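Local coordinates for Iron(III) ABC transporter, periplasmic iron-compound-binding protein (Vibrio cholerae, PDB 3TEF) that binds catecholate siderophores in the periplasm, probably carrying iron, and probably passes them to an ABC transporter for uptake into the cell, at residues D158-M163 with L169-A174; E206-H211 with K242-Y247; T215-D220 with A275-S280; T235-L240 with G250-L255. All coordinates share one frame; numbering follows the deposited sequence.

In the fold
All four contacts lie in the half of the protein built on the mixed sheet that includes strands 158-165, 168-172, 215-220 and 252-254, on the same side of the chain's centre. Contact 1 is the hairpin of this sheet and comes first along the chain. Contacts 2 and 3 follow with alternating segments, and contact 4 is nested inside the loop that contact 3 closes. Their centres lie 9 to 16 Å apart, contacts 2 and 4 being the closest pair. Strand 215-220 runs between strands 158-165 and 252-254, so contacts 1, 3 and 4 all reach one sheet. Helix 205-211 with segments 235-240 and 242-247 packs on one face, and the C-terminal helix 267-279 on the other, giving a layered lobe.

Contact 1: residues D158-M163 with L169-A174; sequences DAMLVM and LTTFGA
Met-160 comes first to the partner strand, its CG 4.0 Å from Thr-171 OG1, the two side chains crossing at about a right angle, while its end runs on to Tyr-207 and His-211 of helix 205-211. Leu-161 O is gripped by the hydroxyl of Thr-171, OG1 to O 2.9 Å, with the donor tilted 27° from the carbonyl plane; the backbone bond from Phe-172 N to the same oxygen is weak. Thr-171 OG1 lies anti to the backbone N (chi1 -169°), which carries it to this carbonyl. A water joins Leu-161 N to Phe-172 O. Leu-161 and Phe-172 point to one face, where Leu-161 CD1 meets Phe-172 CD2 at 4.0 Å. Val-162 and Thr-171, a non-hydrogen-bonded pair, point to the opposite face, where Val-162 CG1 meets Leu-169 CD2. Met-163 closes the row with two backbone bonds, N to Thr-170 O 2.8 Å and O from Thr-170 N 2.9 Å. Its CB lies 3.9 Å from Phe-172 CE2, and its SD makes an oblique Met-aromatic contact, 5.4 Å from the ring centroid. Strands 158-165 and 168-172 thus form an antiparallel beta hairpin, whose first strand also pairs in parallel with strand 215-220 along its other edge.

Contact 2: residues E206-H211 with K242-Y247; sequences EYIREH and KATTAY
A small, partly buried van der Waals contact joins helix 205-211 to the turn at 243-244 between two short helices, at the outer end of the lobe and about 27 Å from the centre of the chain to the centre of the contact. Arg-209 and Ala-243 carry most of it. The Arg-209 chain starts with CG anti to the backbone nitrogen (chi1 171°) and bends at chi2 (58°), which brings its outer half alongside the turn. There the methyl CB of Ala-243 sits 3.1 Å from Arg-209 NE, a tight approach, and 3.4 Å from Arg-209 CD. The carbonyl oxygen of Ala-243 lies over one face of the guanidinium, 3.4 Å above its plane, so the oxygen meets the flat side of the group and not its N-H bonds; Arg-209 NE and Ala-243 O, 3.5 Å apart, have too poor an angle for a hydrogen bond. The placing of this oxygen over the positively charged group may still be mildly attractive.

Deeper in, Thr-244 OG1 approaches Ile-208 O at 4.0 Å, near the side chain of Ile-208, which reaches the sheet through Met-160, Val-162 and Leu-216. Thr-244 holds the N-cap position of helix 245-248, but its hydroxyl does not cap; instead Asn-212 OD1, just beyond helix 205-211, accepts a bond from Thr-245 N. The contact is therefore a helix set against a helix-to-helix turn, in the helical layer on one face of the mixed sheet, within an alpha/beta lobe of a periplasmic binding protein.

Contact 3: residues T215-D220 with A275-S280; sequences TLLVVD and ADMKAS
Leu-217 of strand 215-220 meets Met-277 of the C-terminal helix 267-279, a helix-on-sheet contact in the alpha/beta lobe of this periplasmic binding protein. The apolar part is a single junction of methyl groups: Met-277 CE touches both branches of the leucine, 3.9 Å from Leu-217 CD2 and 4.0 Å from Leu-217 CD1. The two side chains cross at about a right angle. Met-277 gets there by a folded chain, bent at chi2 (-74°) and again at chi3 (84°), which turns its terminal methyl back toward the strand although its first bond does not head there. Phe-185, Phe-187 and Leu-255 also touch this methionine, so its surroundings are largely apolar, with Leu-161 and Ala-253 beside the leucine on the neighbouring strands.

The polar part belongs to the helix itself. Ser-280 closes the modelled chain; its backbone N bonds to Asp-276 O in the last helical turn, while Asp-276 OD2 accepts bonds from Trp-260 NE1 and Asp-256 N, tying the helix to the segment that follows strand 252-254. Ser-280 also faces the strand, its hydroxyl OG 4.3 Å from Leu-217 CD2, and gives a weak hydrogen bond of 3.3 Å from OG to Met-277 O.

Contact 4: residues T235-L240 with G250-L255; sequences TFENDL and GHIAYL
Tyr-254 and Glu-237 meet through a phenol-carboxylate bond in an unusual place, the anti side of the carboxylate: Tyr-254 OH donates to Glu-237 OE2 over 2.8 Å, 32° out of the carboxylate plane. OE2 lies at the edge of the tyrosine ring, in its plane, and the two flat groups are turned 45° against each other. Glu-237 is the centre of an inverse gamma turn just after helix 232-236. With CG anti to its carbonyl carbon (chi1 -51°) and the chain extended beyond, its carboxylate reaches out to strand 252-254. Tyr-254 OH also comes tightly against Glu-237 CG, at 3.0 Å.

Two apolar groups flank this bond. Phe-236 sets CD2 3.5 Å from Tyr-254 OH and 4.1 Å from Tyr-254 CE1, its ring oblique to the tyrosine and backed by Leu-216, Val-218 and Phe-205. Ile-252, two residues before Tyr-254 on the strand, brings CD1 to 3.7 Å from Glu-237 OE2. One carboxylate oxygen is thus met by a hydroxyl and by a methyl group. A directed bond in partly apolar surroundings ties the turn to strand 252-254, and the phenol hydrogen bond would be expected to favour the charged form of the glutamate.

Contact 1: residues D158-M163 with L169-A174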
loop_
_atom_site.group_PDB
_atom_site.type_symbol
_atom_site.label_atom_id
_atom_site.label_comp_id
_atom_site.label_asym_id
_atom_site.label_seq_id
_atom_site.Cartn_x
_atom_site.Cartn_y
_atom_site.Cartn_z
ATOM N N ASP A 158 17.271 10.206 10.660
ATOM C CA ASP A 158 16.192 9.370 11.163
ATOM C C ASP A 158 14.825 9.913 10.764
ATOM O O ASP A 158 14.668 11.095 10.459
ATOM C CB ASP A 158 16.284 9.259 12.689
ATOM C CG ASP A 158 16.173 10.611 13.382
ATOM O OD1 ASP A 158 17.136 11.404 13.300
ATOM O OD2 ASP A 158 15.129 10.888 14.014
ATOM N N ALA A 159 13.837 9.028 10.750
ATOM C CA ALA A 159 12.465 9.446 10.519
ATOM C C ALA A 159 11.558 8.702 11.473
ATOM O O ALA A 159 11.809 7.541 11.817
ATOM C CB ALA A 159 12.045 9.181 9.088
ATOM N N MET A 160 10.504 9.384 11.897
ATOM C CA MET A 160 9.474 8.766 12.703
ATOM C C MET A 160 8.227 8.732 11.844
ATOM O O MET A 160 7.863 9.742 11.234
ATOM C CB MET A 160 9.221 9.591 13.963
ATOM C CG MET A 160 8.152 9.014 14.870
ATOM S SD MET A 160 7.859 10.026 16.330
ATOM C CE MET A 160 9.404 9.793 17.211
ATOM N N LEU A 161 7.599 7.568 11.764
ATOM C CA LEU A 161 6.371 7.416 10.996
ATOM C C LEU A 161 5.229 7.409 11.998
ATOM O O LEU A 161 5.208 6.579 12.893
ATOM C CB LEU A 161 6.399 6.101 10.208
ATOM C CG LEU A 161 5.317 5.780 9.163
ATOM C CD1 LEU A 161 3.917 5.628 9.790
ATOM C CD2 LEU A 161 5.288 6.794 8.034
ATOM N N VAL A 162 4.306 8.353 11.855
ATOM C CA VAL A 162 3.181 8.466 12.776
ATOM C C VAL A 162 1.887 8.377 12.001
ATOM O O VAL A 162 1.708 9.072 11.006
ATOM C CB VAL A 162 3.209 9.793 13.556
ATOM C CG1 VAL A 162 2.003 9.891 14.498
ATOM C CG2 VAL A 162 4.497 9.909 14.351
ATOM N N MET A 163 0.977 7.527 12.467
ATOM C CA MET A 163 -0.359 7.484 11.892
ATOM C C MET A 163 -1.322 8.114 12.878
ATOM O O MET A 163 -1.165 7.952 14.079
ATOM C CB MET A 163 -0.778 6.043 11.605
ATOM C CG MET A 163 -2.180 5.946 11.035
ATOM S SD MET A 163 -2.500 4.313 10.382
ATOM C CE MET A 163 -2.637 4.688 8.654
ATOM N N LEU A 169 -2.663 8.392 18.048
ATOM C CA LEU A 169 -1.393 8.460 17.329
ATOM C C LEU A 169 -0.683 7.130 17.539
ATOM O O LEU A 169 -0.559 6.669 18.666
ATOM C CB LEU A 169 -0.515 9.581 17.883
ATOM C CG LEU A 169 -1.057 10.999 17.728
ATOM C CD1 LEU A 169 -0.039 12.002 18.249
ATOM C CD2 LEU A 169 -1.381 11.269 16.269
ATOM N N THR A 170 -0.225 6.518 16.451
ATOM C CA THR A 170 0.538 5.276 16.532
ATOM C C THR A 170 1.807 5.410 15.706
ATOM O O THR A 170 1.889 6.247 14.803
ATOM C CB THR A 170 -0.277 4.068 16.029
ATOM O OG1 THR A 170 -0.781 4.342 14.719
ATOM C CG2 THR A 170 -1.456 3.780 16.966
ATOM N N THR A 171 2.810 4.606 16.047
ATOM C CA THR A 171 4.066 4.629 15.312
ATOM C C THR A 171 4.407 3.236 14.775
ATOM O O THR A 171 3.995 2.215 15.333
ATOM C CB THR A 171 5.216 5.211 16.159
ATOM O OG1 THR A 171 6.358 5.453 15.320
ATOM C CG2 THR A 171 5.606 4.267 17.290
ATOM N N PHE A 172 5.143 3.217 13.669
ATOM C CA PHE A 172 5.486 1.994 12.961
ATOM C C PHE A 172 6.958 2.091 12.598
ATOM O O PHE A 172 7.443 3.183 12.301
ATOM C CB PHE A 172 4.686 1.909 11.661
ATOM C CG PHE A 172 3.206 1.724 11.856
ATOM C CD1 PHE A 172 2.630 0.480 11.680
ATOM C CD2 PHE A 172 2.386 2.798 12.186
ATOM C CE1 PHE A 172 1.271 0.297 11.844
ATOM C CE2 PHE A 172 1.018 2.618 12.357
ATOM C CZ PHE A 172 0.463 1.367 12.182
ATOM N N GLY A 173 7.654 0.959 12.585
ATOM C CA GLY A 173 9.072 0.947 12.259
ATOM C C GLY A 173 9.427 0.146 11.017
ATOM O O GLY A 173 8.580 -0.092 10.148
ATOM N N ALA A 174 10.682 -0.299 10.947
ATOM C CA ALA A 174 11.215 -0.930 9.740
ATOM C C ALA A 174 10.555 -2.261 9.388
ATOM O O ALA A 174 10.517 -2.652 8.221
ATOM C CB ALA A 174 12.726 -1.107 9.859
HETATM O O HOH W 1 8.869 5.322 13.119
HETATM O O HOH W 2 -3.216 5.733 14.641
#

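Contact 2: residues E206-H211 with K242-Y247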
loop_
_atom_site.group_PDB
_atom_site.type_symbol
_atom_site.label_atom_id
_atom_site.label_comp_id
_atom_site.label_asym_id
_atom_site.label_seq_id
_atom_site.Cartn_x
_atom_site.Cartn_y
_atom_site.Cartn_z
ATOM N N GLU A 206 3.522 14.031 23.254
ATOM C CA GLU A 206 4.643 14.119 24.173
ATOM C C GLU A 206 5.790 13.214 23.705
ATOM O O GLU A 206 6.960 13.585 23.793
ATOM C CB GLU A 206 4.200 13.754 25.594
ATOM C CG GLU A 206 3.340 14.832 26.290
ATOM C CD GLU A 206 1.884 14.880 25.812
ATOM O OE1 GLU A 206 1.515 14.146 24.867
ATOM O OE2 GLU A 206 1.101 15.664 26.395
ATOM N N TYR A 207 5.441 12.031 23.206
ATOM C CA TYR A 207 6.417 11.085 22.672
ATOM C C TYR A 207 7.122 11.652 21.433
ATOM O O TYR A 207 8.337 11.499 21.277
ATOM C CB TYR A 207 5.705 9.769 22.353
ATOM C CG TYR A 207 6.482 8.731 21.575
ATOM C CD1 TYR A 207 6.962 7.582 22.203
ATOM C CD2 TYR A 207 6.695 8.868 20.206
ATOM C CE1 TYR A 207 7.648 6.609 21.497
ATOM C CE2 TYR A 207 7.387 7.901 19.488
ATOM C CZ TYR A 207 7.860 6.776 20.139
ATOM O OH TYR A 207 8.538 5.806 19.433
ATOM N N ILE A 208 6.362 12.306 20.557
ATOM C CA ILE A 208 6.936 12.916 19.356
ATOM C C ILE A 208 7.914 14.023 19.740
ATOM O O ILE A 208 9.039 14.080 19.235
ATOM C CB ILE A 208 5.847 13.476 18.412
ATOM C CG1 ILE A 208 4.976 12.343 17.860
ATOM C CG2 ILE A 208 6.480 14.252 17.259
ATOM C CD1 ILE A 208 3.739 12.819 17.118
ATOM N N ARG A 209 7.487 14.890 20.651
ATOM C CA ARG A 209 8.329 15.991 21.120
ATOM C C ARG A 209 9.558 15.493 21.878
ATOM O O ARG A 209 10.671 15.961 21.642
ATOM C CB ARG A 209 7.513 16.949 21.995
ATOM C CG ARG A 209 8.334 18.018 22.708
ATOM C CD ARG A 209 9.122 18.874 21.733
ATOM N NE ARG A 209 9.937 19.866 22.432
ATOM C CZ ARG A 209 11.257 19.798 22.571
ATOM N NH1 ARG A 209 11.936 18.788 22.042
ATOM N NH2 ARG A 209 11.904 20.750 23.232
ATOM N N GLU A 210 9.355 14.539 22.783
ATOM C CA GLU A 210 10.442 14.018 23.606
ATOM C C GLU A 210 11.532 13.366 22.745
ATOM O O GLU A 210 12.728 13.618 22.939
ATOM C CB GLU A 210 9.910 13.055 24.688
ATOM C CG GLU A 210 9.427 11.676 24.181
ATOM C CD GLU A 210 8.655 10.858 25.234
ATOM O OE1 GLU A 210 7.878 11.453 26.018
ATOM O OE2 GLU A 210 8.819 9.615 25.271
ATOM N N HIS A 211 11.117 12.547 21.780
ATOM C CA HIS A 211 12.065 11.836 20.927
ATOM C C HIS A 211 12.634 12.708 19.810
ATOM O O HIS A 211 13.701 12.412 19.270
ATOM C CB HIS A 211 11.449 10.550 20.376
ATOM C CG HIS A 211 11.334 9.457 21.395
ATOM N ND1 HIS A 211 10.167 9.199 22.083
ATOM C CD2 HIS A 211 12.245 8.570 21.856
ATOM C CE1 HIS A 211 10.361 8.189 22.912
ATOM N NE2 HIS A 211 11.613 7.790 22.795
ATOM N N LYS A 242 5.487 21.707 17.086
ATOM C CA LYS A 242 6.269 22.879 16.677
ATOM C C LYS A 242 7.658 22.880 17.308
ATOM O O LYS A 242 8.627 23.349 16.707
ATOM C CB LYS A 242 5.553 24.165 17.085
ATOM C CG LYS A 242 4.133 24.275 16.596
ATOM C CD LYS A 242 4.070 24.435 15.095
ATOM C CE LYS A 242 3.312 25.699 14.735
ATOM N NZ LYS A 242 2.855 25.694 13.320
ATOM N N ALA A 243 7.739 22.363 18.529
ATOM C CA ALA A 243 8.985 22.349 19.287
ATOM C C ALA A 243 9.939 21.283 18.768
ATOM O O ALA A 243 11.003 21.053 19.342
ATOM C CB ALA A 243 8.694 22.128 20.764
ATOM N N THR A 244 9.556 20.646 17.667
ATOM C CA THR A 244 10.312 19.533 17.116
ATOM C C THR A 244 11.283 20.001 16.027
ATOM O O THR A 244 11.023 20.983 15.334
ATOM C CB THR A 244 9.347 18.458 16.556
ATOM O OG1 THR A 244 9.833 17.149 16.873
ATOM C CG2 THR A 244 9.170 18.607 15.056
ATOM N N THR A 245 12.404 19.298 15.893
ATOM C CA THR A 245 13.371 19.578 14.833
ATOM C C THR A 245 12.734 19.438 13.452
ATOM O O THR A 245 13.008 20.227 12.543
ATOM C CB THR A 245 14.584 18.627 14.912
ATOM O OG1 THR A 245 15.268 18.813 16.158
ATOM C CG2 THR A 245 15.553 18.893 13.766
ATOM N N ALA A 246 11.886 18.426 13.298
ATOM C CA ALA A 246 11.225 18.163 12.023
ATOM C C ALA A 246 10.408 19.352 11.548
ATOM O O ALA A 246 10.431 19.696 10.366
ATOM C CB ALA A 246 10.345 16.922 12.121
ATOM N N TYR A 247 9.676 19.977 12.460
ATOM C CA TYR A 247 8.889 21.148 12.097
ATOM C C TYR A 247 9.804 22.293 11.669
ATOM O O TYR A 247 9.590 22.923 10.634
ATOM C CB TYR A 247 8.010 21.616 13.256
ATOM C CG TYR A 247 7.276 22.900 12.932
ATOM C CD1 TYR A 247 6.135 22.887 12.140
ATOM C CD2 TYR A 247 7.738 24.127 13.396
ATOM C CE1 TYR A 247 5.468 24.055 11.830
ATOM C CE2 TYR A 247 7.075 25.301 13.094
ATOM C CZ TYR A 247 5.941 25.259 12.309
ATOM O OH TYR A 247 5.272 26.421 11.999
#

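Contact 3: residues T215-D220 with A275-S280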
loop_
_atom_site.group_PDB
_atom_site.type_symbol
_atom_site.label_atom_id
_atom_site.label_comp_id
_atom_site.label_asym_id
_atom_site.label_seq_id
_atom_site.Cartn_x
_atom_site.Cartn_y
_atom_site.Cartn_z
ATOM N N THR A 215 12.983 13.913 10.891
ATOM C CA THR A 215 11.965 13.893 9.852
ATOM C C THR A 215 10.727 13.221 10.415
ATOM O O THR A 215 10.819 12.189 11.092
ATOM C CB THR A 215 12.435 13.107 8.622
ATOM O OG1 THR A 215 13.529 13.799 8.006
ATOM C CG2 THR A 215 11.305 12.957 7.610
ATOM N N LEU A 216 9.569 13.804 10.127
ATOM C CA LEU A 216 8.314 13.283 10.649
ATOM C C LEU A 216 7.363 13.001 9.486
ATOM O O LEU A 216 6.969 13.911 8.754
ATOM C CB LEU A 216 7.715 14.294 11.628
ATOM C CG LEU A 216 6.466 13.959 12.443
ATOM C CD1 LEU A 216 6.617 12.647 13.207
ATOM C CD2 LEU A 216 6.171 15.104 13.398
ATOM N N LEU A 217 7.012 11.729 9.310
ATOM C CA LEU A 217 6.126 11.320 8.226
ATOM C C LEU A 217 4.767 10.973 8.822
ATOM O O LEU A 217 4.661 10.098 9.677
ATOM C CB LEU A 217 6.691 10.100 7.512
ATOM C CG LEU A 217 8.152 10.267 7.092
ATOM C CD1 LEU A 217 8.757 8.971 6.573
ATOM C CD2 LEU A 217 8.254 11.363 6.048
ATOM N N VAL A 218 3.732 11.663 8.365
ATOM C CA VAL A 218 2.427 11.551 8.993
ATOM C C VAL A 218 1.421 10.946 8.031
ATOM O O VAL A 218 1.305 11.382 6.885
ATOM C CB VAL A 218 1.926 12.942 9.428
ATOM C CG1 VAL A 218 0.526 12.850 10.029
ATOM C CG2 VAL A 218 2.913 13.570 10.407
ATOM N N VAL A 219 0.686 9.945 8.516
ATOM C CA VAL A 219 -0.380 9.299 7.751
ATOM C C VAL A 219 -1.730 9.604 8.404
ATOM O O VAL A 219 -2.002 9.171 9.527
ATOM C CB VAL A 219 -0.166 7.750 7.698
ATOM C CG1 VAL A 219 -1.295 7.065 6.919
ATOM C CG2 VAL A 219 1.204 7.403 7.084
ATOM N N ASP A 220 -2.563 10.365 7.701
ATOM C CA ASP A 220 -3.871 10.773 8.216
ATOM C C ASP A 220 -4.911 9.742 7.816
ATOM O O ASP A 220 -5.551 9.861 6.777
ATOM C CB ASP A 220 -4.245 12.146 7.657
ATOM C CG ASP A 220 -5.560 12.677 8.219
ATOM O OD1 ASP A 220 -6.117 12.055 9.151
ATOM O OD2 ASP A 220 -6.023 13.733 7.736
ATOM N N ALA A 275 7.144 10.042 -5.102
ATOM C CA ALA A 275 6.933 11.489 -5.155
ATOM C C ALA A 275 6.911 12.093 -3.754
ATOM O O ALA A 275 7.488 13.156 -3.526
ATOM C CB ALA A 275 5.655 11.832 -5.902
ATOM N N ASP A 276 6.242 11.424 -2.817
ATOM C CA ASP A 276 6.164 11.932 -1.449
ATOM C C ASP A 276 7.547 12.003 -0.810
ATOM O O ASP A 276 7.871 12.977 -0.129
ATOM C CB ASP A 276 5.239 11.082 -0.564
ATOM C CG ASP A 276 3.766 11.268 -0.879
ATOM O OD1 ASP A 276 3.394 12.258 -1.555
ATOM O OD2 ASP A 276 2.964 10.418 -0.422
ATOM N N MET A 277 8.353 10.964 -1.019
ATOM C CA MET A 277 9.691 10.908 -0.436
ATOM C C MET A 277 10.597 11.979 -1.055
ATOM O O MET A 277 11.359 12.641 -0.352
ATOM C CB MET A 277 10.304 9.514 -0.592
ATOM C CG MET A 277 9.633 8.402 0.234
ATOM S SD MET A 277 9.961 8.391 2.027
ATOM C CE MET A 277 8.739 9.555 2.610
ATOM N N LYS A 278 10.503 12.155 -2.368
ATOM C CA LYS A 278 11.247 13.226 -3.037
ATOM C C LYS A 278 10.945 14.581 -2.400
ATOM O O LYS A 278 11.858 15.352 -2.078
ATOM C CB LYS A 278 10.927 13.258 -4.532
ATOM C CG LYS A 278 11.632 12.168 -5.329
ATOM C CD LYS A 278 11.301 12.263 -6.815
ATOM C CE LYS A 278 12.135 11.288 -7.637
ATOM N NZ LYS A 278 13.578 11.655 -7.642
ATOM N N ALA A 279 9.658 14.853 -2.205
ATOM C CA ALA A 279 9.214 16.118 -1.637
ATOM C C ALA A 279 9.803 16.355 -0.248
ATOM O O ALA A 279 10.207 17.473 0.069
ATOM C CB ALA A 279 7.694 16.180 -1.600
ATOM N N SER A 280 9.866 15.312 0.574
ATOM C CA SER A 280 10.406 15.463 1.924
ATOM C C SER A 280 11.927 15.338 1.930
ATOM O O SER A 280 12.642 16.339 1.886
ATOM C CB SER A 280 9.784 14.449 2.883
ATOM O OG SER A 280 10.438 13.195 2.804
#

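Contact 4: residues T235-L240 with G250-L255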
loop_
_atom_site.group_PDB
_atom_site.type_symbol
_atom_site.label_atom_id
_atom_site.label_comp_id
_atom_site.label_asym_id
_atom_site.label_seq_id
_atom_site.Cartn_x
_atom_site.Cartn_y
_atom_site.Cartn_z
ATOM N N THR A 235 -4.535 20.758 12.849
ATOM C CA THR A 235 -4.637 20.306 14.229
ATOM C C THR A 235 -3.379 19.579 14.709
ATOM O O THR A 235 -2.987 19.708 15.873
ATOM C CB THR A 235 -5.875 19.410 14.432
ATOM O OG1 THR A 235 -5.965 18.465 13.357
ATOM C CG2 THR A 235 -7.139 20.261 14.453
ATOM N N PHE A 236 -2.747 18.828 13.811
ATOM C CA PHE A 236 -1.563 18.043 14.156
ATOM C C PHE A 236 -0.411 18.933 14.597
ATOM O O PHE A 236 0.343 18.592 15.505
ATOM C CB PHE A 236 -1.121 17.188 12.967
ATOM C CG PHE A 236 0.013 16.249 13.281
ATOM C CD1 PHE A 236 -0.211 15.088 14.000
ATOM C CD2 PHE A 236 1.299 16.526 12.854
ATOM C CE1 PHE A 236 0.831 14.222 14.289
ATOM C CE2 PHE A 236 2.345 15.670 13.142
ATOM C CZ PHE A 236 2.111 14.514 13.858
ATOM N N GLU A 237 -0.280 20.084 13.950
ATOM C CA GLU A 237 0.834 20.966 14.240
ATOM C C GLU A 237 0.512 21.870 15.421
ATOM O O GLU A 237 0.278 23.069 15.262
ATOM C CB GLU A 237 1.218 21.767 12.998
ATOM C CG GLU A 237 1.420 20.886 11.778
ATOM C CD GLU A 237 2.240 21.549 10.697
ATOM O OE1 GLU A 237 2.163 22.790 10.567
ATOM O OE2 GLU A 237 2.972 20.829 9.983
ATOM N N ASN A 238 0.483 21.269 16.607
ATOM C CA ASN A 238 0.263 22.003 17.842
ATOM C C ASN A 238 1.591 22.432 18.447
ATOM O O ASN A 238 2.632 22.307 17.809
ATOM C CB ASN A 238 -0.531 21.155 18.831
ATOM C CG ASN A 238 0.098 19.795 19.069
ATOM O OD1 ASN A 238 1.321 19.645 19.026
ATOM N ND2 ASN A 238 -0.740 18.793 19.319
ATOM N N ASP A 239 1.555 22.925 19.680
ATOM C CA ASP A 239 2.761 23.416 20.345
ATOM C C ASP A 239 3.854 22.359 20.501
ATOM O O ASP A 239 5.038 22.659 20.331
ATOM C CB ASP A 239 2.421 24.020 21.715
ATOM C CG ASP A 239 1.440 25.177 21.617
ATOM O OD1 ASP A 239 1.863 26.283 21.210
ATOM O OD2 ASP A 239 0.249 24.984 21.950
ATOM N N LEU A 240 3.465 21.130 20.829
ATOM C CA LEU A 240 4.440 20.069 21.071
ATOM C C LEU A 240 5.174 19.685 19.794
ATOM O O LEU A 240 6.370 19.382 19.814
ATOM C CB LEU A 240 3.765 18.838 21.671
ATOM C CG LEU A 240 3.186 19.025 23.071
ATOM C CD1 LEU A 240 2.516 17.745 23.546
ATOM C CD2 LEU A 240 4.279 19.449 24.037
ATOM N N GLY A 250 11.394 22.087 8.474
ATOM C CA GLY A 250 10.372 21.965 7.454
ATOM C C GLY A 250 10.324 20.559 6.893
ATOM O O GLY A 250 10.069 20.364 5.705
ATOM N N HIS A 251 10.572 19.572 7.751
ATOM C CA HIS A 251 10.589 18.184 7.315
ATOM C C HIS A 251 9.474 17.356 7.946
ATOM O O HIS A 251 9.691 16.196 8.301
ATOM C CB HIS A 251 11.952 17.529 7.593
ATOM C CG HIS A 251 13.052 18.022 6.704
ATOM N ND1 HIS A 251 14.390 17.874 7.017
ATOM C CD2 HIS A 251 13.023 18.653 5.504
ATOM C CE1 HIS A 251 15.128 18.396 6.059
ATOM N NE2 HIS A 251 14.322 18.877 5.124
ATOM N N ILE A 252 8.298 17.955 8.099
ATOM C CA ILE A 252 7.085 17.187 8.375
ATOM C C ILE A 252 6.397 16.942 7.044
ATOM O O ILE A 252 6.042 17.895 6.338
ATOM C CB ILE A 252 6.095 17.919 9.295
ATOM C CG1 ILE A 252 6.731 18.242 10.644
ATOM C CG2 ILE A 252 4.831 17.071 9.493
ATOM C CD1 ILE A 252 5.783 18.951 11.599
ATOM N N ALA A 253 6.224 15.670 6.693
ATOM C CA ALA A 253 5.595 15.305 5.431
ATOM C C ALA A 253 4.271 14.596 5.686
ATOM O O ALA A 253 4.215 13.655 6.479
ATOM C CB ALA A 253 6.513 14.415 4.627
ATOM N N TYR A 254 3.212 15.049 5.019
ATOM C CA TYR A 254 1.899 14.396 5.118
ATOM C C TYR A 254 1.699 13.432 3.952
ATOM O O TYR A 254 1.324 13.832 2.850
ATOM C CB TYR A 254 0.772 15.437 5.228
ATOM C CG TYR A 254 0.925 16.281 6.472
ATOM C CD1 TYR A 254 0.353 15.887 7.671
ATOM C CD2 TYR A 254 1.689 17.449 6.461
ATOM C CE1 TYR A 254 0.515 16.628 8.818
ATOM C CE2 TYR A 254 1.852 18.204 7.607
ATOM C CZ TYR A 254 1.262 17.788 8.783
ATOM O OH TYR A 254 1.415 18.513 9.940
ATOM N N LEU A 255 1.975 12.156 4.212
ATOM C CA LEU A 255 2.013 11.137 3.171
ATOM C C LEU A 255 0.637 10.901 2.552
ATOM O O LEU A 255 -0.378 10.967 3.242
ATOM C CB LEU A 255 2.547 9.822 3.739
ATOM C CG LEU A 255 3.946 9.810 4.372
ATOM C CD1 LEU A 255 4.278 8.411 4.833
ATOM C CD2 LEU A 255 5.002 10.298 3.399
#